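Long-range contacts in isoprenyl transferase (Campylobacter jejuni, PDB 3UGS), which probably catalyses the magnesium-dependent condensation of isopentenyl diphosphate with allylic pyrophosphates, building the long polyprenyl diphosphates made by undecaprenyl diphosphate synthases: residues A11-G16 against M172-N177; S55-S60 against I132-R137. One frame throughout, in Å; residues are numbered along the deposited sequence.

Interaction 1: residues A11-G16 against M172-N177; sequences AVVMDG and MLRVGN. With FFT ((2Z,6Z)-3,7,11-trimethyldodeca-2,6,10-trien-1-yl dihydrogen phosphate), chain C.
Val13 and Arg174 face each other on neighbouring parallel strands, in a contact where a regular backbone ladder runs straight into the ligand site. Backbone bonds alternate between the strands; Val175 N, for instance, donates to Val13 O at 2.9 Å. The packing is tight under the guanidinium. Val13 CG1 sits 3.7 Å from Arg174 NE, over one face of the group towards its rim, while Val13 CG2 leans on the prenyl chain. Bends at chi2 (72°) and chi3 (67°) fold the arginine back over Val13, so that NH1 and NH2 grip O1 and O3 of the bound farnesyl monophosphate, at 2.7 Å and 2.8 Å. Gly16 N donates a hydrogen bond to O1 as well. A salt bridge to Asp15 OD2 (3.3 Å), whose hydrogen bond is weak, adds to the hold on NH1. Asp15, an active-site and magnesium-binding residue by similarity, is itself anchored: its OD1 accepts Asn177 N at 2.7 Å, and OD2 accepts Ala178 N. Beyond this the contact loosens, and the exposed Asn177 side chain leads away. The pair lies inside the parallel sheet, with Ala11, Val12 and Val13 packing against strand 53-60 and Leu173, Arg174 and Val175 against strand 193-197.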
loop_
_atom_site.group_PDB
_atom_site.type_symbol
_atom_site.label_atom_id
_atom_site.label_comp_id
_atom_site.label_asym_id
_atom_site.label_seq_id
_atom_site.Cartn_x
_atom_site.Cartn_y
_atom_site.Cartn_z
ATOM N N ALA A 11 3.484 12.146 -2.258
ATOM C CA ALA A 11 2.075 11.846 -2.573
ATOM C C ALA A 11 1.160 12.294 -1.435
ATOM O O ALA A 11 1.468 12.137 -0.234
ATOM C CB ALA A 11 1.857 10.374 -2.880
ATOM N N VAL A 12 0.011 12.824 -1.845
ATOM C CA VAL A 12 -0.942 13.396 -0.926
ATOM C C VAL A 12 -2.362 12.982 -1.218
ATOM O O VAL A 12 -2.850 13.065 -2.361
ATOM C CB VAL A 12 -0.867 14.934 -0.938
ATOM C CG1 VAL A 12 -1.945 15.526 -0.043
ATOM C CG2 VAL A 12 0.513 15.403 -0.503
ATOM N N VAL A 13 -3.019 12.548 -0.164
ATOM C CA VAL A 13 -4.433 12.272 -0.198
ATOM C C VAL A 13 -5.104 12.854 1.026
ATOM O O VAL A 13 -4.618 12.762 2.148
ATOM C CB VAL A 13 -4.791 10.782 -0.303
ATOM C CG1 VAL A 13 -4.202 10.003 0.860
ATOM C CG2 VAL A 13 -6.333 10.626 -0.345
ATOM N N MET A 14 -6.249 13.458 0.788
ATOM C CA MET A 14 -7.040 14.060 1.889
ATOM C C MET A 14 -8.300 13.253 2.123
ATOM O O MET A 14 -8.781 12.575 1.246
ATOM C CB MET A 14 -7.384 15.508 1.579
ATOM C CG MET A 14 -6.171 16.285 1.083
ATOM S SD MET A 14 -6.613 17.525 -0.146
ATOM C CE MET A 14 -4.991 18.142 -0.604
ATOM N N ASP A 15 -8.805 13.313 3.331
ATOM C CA ASP A 15 -10.076 12.664 3.642
ATOM C C ASP A 15 -11.095 12.979 2.563
ATOM O O ASP A 15 -11.333 14.105 2.187
ATOM C CB ASP A 15 -10.639 13.094 4.972
ATOM C CG ASP A 15 -10.029 12.355 6.127
ATOM O OD1 ASP A 15 -10.608 12.477 7.227
ATOM O OD2 ASP A 15 -8.992 11.655 5.948
ATOM N N GLY A 16 -11.679 11.933 2.054
ATOM C CA GLY A 16 -12.706 12.051 1.046
ATOM C C GLY A 16 -14.130 11.963 1.574
ATOM O O GLY A 16 -15.076 11.869 0.774
ATOM N N MET A 172 4.242 9.264 1.527
ATOM C CA MET A 172 2.781 9.243 1.402
ATOM C C MET A 172 2.162 9.948 2.614
ATOM O O MET A 172 2.131 9.427 3.715
ATOM C CB MET A 172 2.239 7.822 1.271
ATOM C CG MET A 172 0.723 7.713 1.232
ATOM S SD MET A 172 -0.027 8.431 -0.236
ATOM C CE MET A 172 0.154 7.188 -1.489
ATOM N N LEU A 173 1.644 11.132 2.341
ATOM C CA LEU A 173 0.998 11.972 3.330
ATOM C C LEU A 173 -0.542 11.930 3.241
ATOM O O LEU A 173 -1.163 12.290 2.258
ATOM C CB LEU A 173 1.512 13.409 3.220
ATOM C CG LEU A 173 0.903 14.458 4.162
ATOM C CD1 LEU A 173 1.436 14.354 5.594
ATOM C CD2 LEU A 173 1.201 15.836 3.600
ATOM N N ARG A 174 -1.140 11.446 4.303
ATOM C CA ARG A 174 -2.600 11.500 4.465
ATOM C C ARG A 174 -2.954 12.745 5.298
ATOM O O ARG A 174 -2.463 12.935 6.395
ATOM C CB ARG A 174 -3.156 10.232 5.124
ATOM C CG ARG A 174 -4.520 10.405 5.784
ATOM C CD ARG A 174 -5.685 10.558 4.785
ATOM N NE ARG A 174 -5.930 9.330 4.009
ATOM C CZ ARG A 174 -7.060 9.027 3.371
ATOM N NH1 ARG A 174 -8.080 9.868 3.358
ATOM N NH2 ARG A 174 -7.168 7.881 2.720
ATOM N N VAL A 175 -3.761 13.615 4.730
ATOM C CA VAL A 175 -4.319 14.728 5.488
ATOM C C VAL A 175 -5.802 14.478 5.764
ATOM O O VAL A 175 -6.671 14.610 4.911
ATOM C CB VAL A 175 -4.165 16.069 4.781
ATOM C CG1 VAL A 175 -4.597 17.184 5.726
ATOM C CG2 VAL A 175 -2.723 16.267 4.316
ATOM N N GLY A 176 -6.067 14.159 7.001
ATOM C CA GLY A 176 -7.413 13.866 7.446
ATOM C C GLY A 176 -7.350 12.899 8.608
ATOM O O GLY A 176 -6.287 12.657 9.174
ATOM N N ASN A 177 -8.493 12.358 8.948
ATOM C CA ASN A 177 -8.559 11.322 9.986
ATOM C C ASN A 177 -8.551 9.839 9.503
ATOM O O ASN A 177 -8.264 8.927 10.277
ATOM C CB ASN A 177 -9.741 11.550 10.925
ATOM C CG ASN A 177 -9.603 10.744 12.197
ATOM O OD1 ASN A 177 -8.506 10.677 12.805
ATOM N ND2 ASN A 177 -10.680 10.076 12.580
HETATM O O3 FFT C . -9.796 7.091 2.171
HETATM P P FFT C . -10.859 8.111 1.862
HETATM O O1 FFT C . -10.578 9.455 2.463
HETATM O O2 FFT C . -12.245 7.530 2.079
HETATM O O FFT C . -10.819 8.420 0.271
HETATM C C14 FFT C . -9.731 9.167 -0.314
HETATM C C13 FFT C . -9.803 9.143 -1.824
HETATM C C11 FFT C . -9.852 10.248 -2.560
HETATM C C12 FFT C . -9.930 10.164 -4.037
HETATM C C10 FFT C . -9.731 11.616 -1.945
HETATM C C9 FFT C . -10.881 12.508 -2.309
HETATM C C8 FFT C . -10.872 13.739 -1.420
HETATM C C6 FFT C . -10.648 14.970 -1.919
HETATM C C7 FFT C . -10.667 16.197 -1.038
HETATM C C5 FFT C . -10.380 15.130 -3.389
HETATM C C4 FFT C . -10.917 16.490 -3.771
HETATM C C3 FFT C . -11.045 16.653 -5.267
HETATM C C1 FFT C . -11.159 17.900 -5.785
HETATM C C2 FFT C . -11.157 19.118 -4.875
HETATM C C FFT C . -11.281 18.056 -7.287
#

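Interaction 2: residues S55-S60 against I132-R137; sequences SLFAFS and ISYGAR. With FFT ((2Z,6Z)-3,7,11-trimethyldodeca-2,6,10-trien-1-yl dihydrogen phosphate), chain C.
At the C-terminal ends of the strands of a parallel sheet, where they give way to the loops that form the active site, Phe59 and Tyr134 meet. Tyr134 N donates to Phe59 O at 2.9 Å in a nearly straight bond (171°). Here the chain turns a corner at Ile132 and Ser133. Ser133 takes left-handed backbone angles there, and its hydroxyl is engaged by Asp101 O and the indole N-H of Trp64. Ile132 stays level with Phe59, its CG2 4.3 Å from Phe59 CB, while its CG1 meets Ala58 CB at a similar spacing. Past the corner the chain enters helix 136-149, with Gly135 at the N-cap position, an example of strand, loop and helix following one another as in the alternating alpha/beta architecture of cis-prenyltransferases. Tyr134, its ring swung anti to the backbone N (chi1 165°), presents an edge to the face of Phe57. The pair is offset, with planes at 83° and Tyr134 CD2 4.0 Å from Phe57 CE1. On the opposite face of Phe57, the ligand methyl C12 sits 3.6 Å above the ring plane, over its centre, so this ring is held between the aromatic neighbour and the lipid. Tyr134 OH is hydrogen-bonded to Glu139 OE1, in the first turn of that helix. Ser60 CB touches Tyr134 O at 3.2 Å, and the backbone N of Ser60 is held by Asn63, the proton acceptor by similarity.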
loop_
_atom_site.group_PDB
_atom_site.type_symbol
_atom_site.label_atom_id
_atom_site.label_comp_id
_atom_site.label_asym_id
_atom_site.label_seq_id
_atom_site.Cartn_x
_atom_site.Cartn_y
_atom_site.Cartn_z
ATOM N N SER A 55 2.126 14.297 -6.088
ATOM C CA SER A 55 1.039 13.453 -6.536
ATOM C C SER A 55 -0.169 13.663 -5.681
ATOM O O SER A 55 -0.116 13.588 -4.457
ATOM C CB SER A 55 1.433 11.988 -6.579
ATOM O OG SER A 55 2.320 11.730 -7.676
ATOM N N LEU A 56 -1.269 13.953 -6.376
ATOM C CA LEU A 56 -2.552 14.307 -5.716
ATOM C C LEU A 56 -3.664 13.407 -6.168
ATOM O O LEU A 56 -3.703 13.041 -7.303
ATOM C CB LEU A 56 -2.963 15.776 -5.956
ATOM C CG LEU A 56 -1.836 16.798 -5.716
ATOM C CD1 LEU A 56 -2.305 18.161 -6.217
ATOM C CD2 LEU A 56 -1.361 16.834 -4.237
ATOM N N PHE A 57 -4.555 13.087 -5.244
ATOM C CA PHE A 57 -5.656 12.166 -5.477
ATOM C C PHE A 57 -6.963 12.913 -5.586
ATOM O O PHE A 57 -7.506 13.373 -4.618
ATOM C CB PHE A 57 -5.787 11.105 -4.363
ATOM C CG PHE A 57 -6.385 9.790 -4.830
ATOM C CD1 PHE A 57 -6.946 9.655 -6.097
ATOM C CD2 PHE A 57 -6.370 8.684 -4.009
ATOM C CE1 PHE A 57 -7.461 8.432 -6.515
ATOM C CE2 PHE A 57 -6.879 7.474 -4.427
ATOM C CZ PHE A 57 -7.427 7.350 -5.671
ATOM N N ALA A 58 -7.491 12.964 -6.788
ATOM C CA ALA A 58 -8.742 13.716 -7.040
ATOM C C ALA A 58 -9.985 12.836 -7.002
ATOM O O ALA A 58 -10.921 13.091 -6.261
ATOM C CB ALA A 58 -8.656 14.445 -8.371
ATOM N N PHE A 59 -9.959 11.809 -7.842
ATOM C CA PHE A 59 -11.097 10.904 -8.068
ATOM C C PHE A 59 -10.599 9.483 -8.440
ATOM O O PHE A 59 -9.709 9.273 -9.304
ATOM C CB PHE A 59 -12.013 11.437 -9.195
ATOM C CG PHE A 59 -13.376 10.757 -9.278
ATOM C CD1 PHE A 59 -14.456 11.241 -8.574
ATOM C CD2 PHE A 59 -13.573 9.647 -10.087
ATOM C CE1 PHE A 59 -15.719 10.637 -8.670
ATOM C CE2 PHE A 59 -14.812 9.021 -10.181
ATOM C CZ PHE A 59 -15.886 9.505 -9.457
ATOM N N SER A 60 -11.203 8.506 -7.801
ATOM C CA SER A 60 -10.779 7.135 -8.004
ATOM C C SER A 60 -11.769 6.306 -8.771
ATOM O O SER A 60 -12.874 6.746 -9.038
ATOM C CB SER A 60 -10.515 6.452 -6.664
ATOM O OG SER A 60 -11.724 6.316 -5.947
ATOM N N ILE A 132 -6.923 10.911 -11.512
ATOM C CA ILE A 132 -8.367 11.127 -11.844
ATOM C C ILE A 132 -8.980 9.925 -12.511
ATOM O O ILE A 132 -8.473 9.447 -13.521
ATOM C CB ILE A 132 -8.624 12.294 -12.815
ATOM C CG1 ILE A 132 -7.748 13.461 -12.464
ATOM C CG2 ILE A 132 -10.085 12.711 -12.786
ATOM C CD1 ILE A 132 -7.687 14.482 -13.598
ATOM N N SER A 133 -10.103 9.487 -11.958
ATOM C CA SER A 133 -10.665 8.186 -12.318
ATOM C C SER A 133 -9.514 7.166 -12.286
ATOM O O SER A 133 -9.272 6.410 -13.199
ATOM C CB SER A 133 -11.288 8.204 -13.715
ATOM O OG SER A 133 -11.741 6.887 -14.041
ATOM N N TYR A 134 -8.777 7.237 -11.212
ATOM C CA TYR A 134 -7.576 6.431 -11.026
ATOM C C TYR A 134 -7.728 5.418 -9.903
ATOM O O TYR A 134 -8.248 5.684 -8.846
ATOM C CB TYR A 134 -6.357 7.304 -10.747
ATOM C CG TYR A 134 -5.199 6.537 -10.211
ATOM C CD1 TYR A 134 -4.147 6.155 -11.042
ATOM C CD2 TYR A 134 -5.171 6.139 -8.888
ATOM C CE1 TYR A 134 -3.078 5.418 -10.552
ATOM C CE2 TYR A 134 -4.130 5.401 -8.400
ATOM C CZ TYR A 134 -3.080 5.041 -9.223
ATOM O OH TYR A 134 -2.027 4.292 -8.699
ATOM N N GLY A 135 -7.222 4.237 -10.153
ATOM C CA GLY A 135 -7.072 3.242 -9.110
ATOM C C GLY A 135 -5.780 2.486 -9.296
ATOM O O GLY A 135 -5.352 2.261 -10.439
ATOM N N ALA A 136 -5.173 2.084 -8.180
ATOM C CA ALA A 136 -3.824 1.441 -8.201
ATOM C C ALA A 136 -3.922 0.089 -8.842
ATOM O O ALA A 136 -3.089 -0.315 -9.627
ATOM C CB ALA A 136 -3.222 1.311 -6.808
ATOM N N ARG A 137 -4.973 -0.613 -8.477
ATOM C CA ARG A 137 -5.173 -1.973 -8.981
ATOM C C ARG A 137 -5.336 -1.931 -10.509
ATOM O O ARG A 137 -4.762 -2.704 -11.239
ATOM C CB ARG A 137 -6.370 -2.666 -8.325
ATOM C CG ARG A 137 -6.082 -3.228 -6.940
ATOM C CD ARG A 137 -7.355 -3.774 -6.304
ATOM N NE ARG A 137 -7.162 -4.298 -4.935
ATOM C CZ ARG A 137 -8.006 -5.136 -4.332
ATOM N NH1 ARG A 137 -9.075 -5.543 -4.965
ATOM N NH2 ARG A 137 -7.791 -5.552 -3.092
HETATM O O3 FFT C . -9.796 7.091 2.171
HETATM P P FFT C . -10.859 8.111 1.862
HETATM O O1 FFT C . -10.578 9.455 2.463
HETATM O O2 FFT C . -12.245 7.530 2.079
HETATM O O FFT C . -10.819 8.420 0.271
HETATM C C14 FFT C . -9.731 9.167 -0.314
HETATM C C13 FFT C . -9.803 9.143 -1.824
HETATM C C11 FFT C . -9.852 10.248 -2.560
HETATM C C12 FFT C . -9.930 10.164 -4.037
HETATM C C10 FFT C . -9.731 11.616 -1.945
HETATM C C9 FFT C . -10.881 12.508 -2.309
HETATM C C8 FFT C . -10.872 13.739 -1.420
HETATM C C6 FFT C . -10.648 14.970 -1.919
HETATM C C7 FFT C . -10.667 16.197 -1.038
HETATM C C5 FFT C . -10.380 15.130 -3.389
HETATM C C4 FFT C . -10.917 16.490 -3.771
HETATM C C3 FFT C . -11.045 16.653 -5.267
HETATM C C1 FFT C . -11.159 17.900 -5.785
HETATM C C2 FFT C . -11.157 19.118 -4.875
HETATM C C FFT C . -11.281 18.056 -7.287
#

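In the fold
Starting at the N terminus, residues 11-16 lie on the first strand, an interior one of the parallel sheet. The chain then runs through helix 34-48 to residues 55-60 on the adjacent strand, and, after helix 68-88, strand 94-99 and helix 107-120, reaches residues 132-137, where interaction 2 closes its loop. Residues 172-177 come later and close the wider loop of interaction 1, so the second contact nests within the first and the two do not cross. Strands 9-14 and 53-60 join them directly through Val12 N and Ser55 O, 2.7 Å apart. Both contacts touch the same prenyl ligand: interaction 1 grips its phosphate and touches the start of its chain, whereas interaction 2 lines the chain.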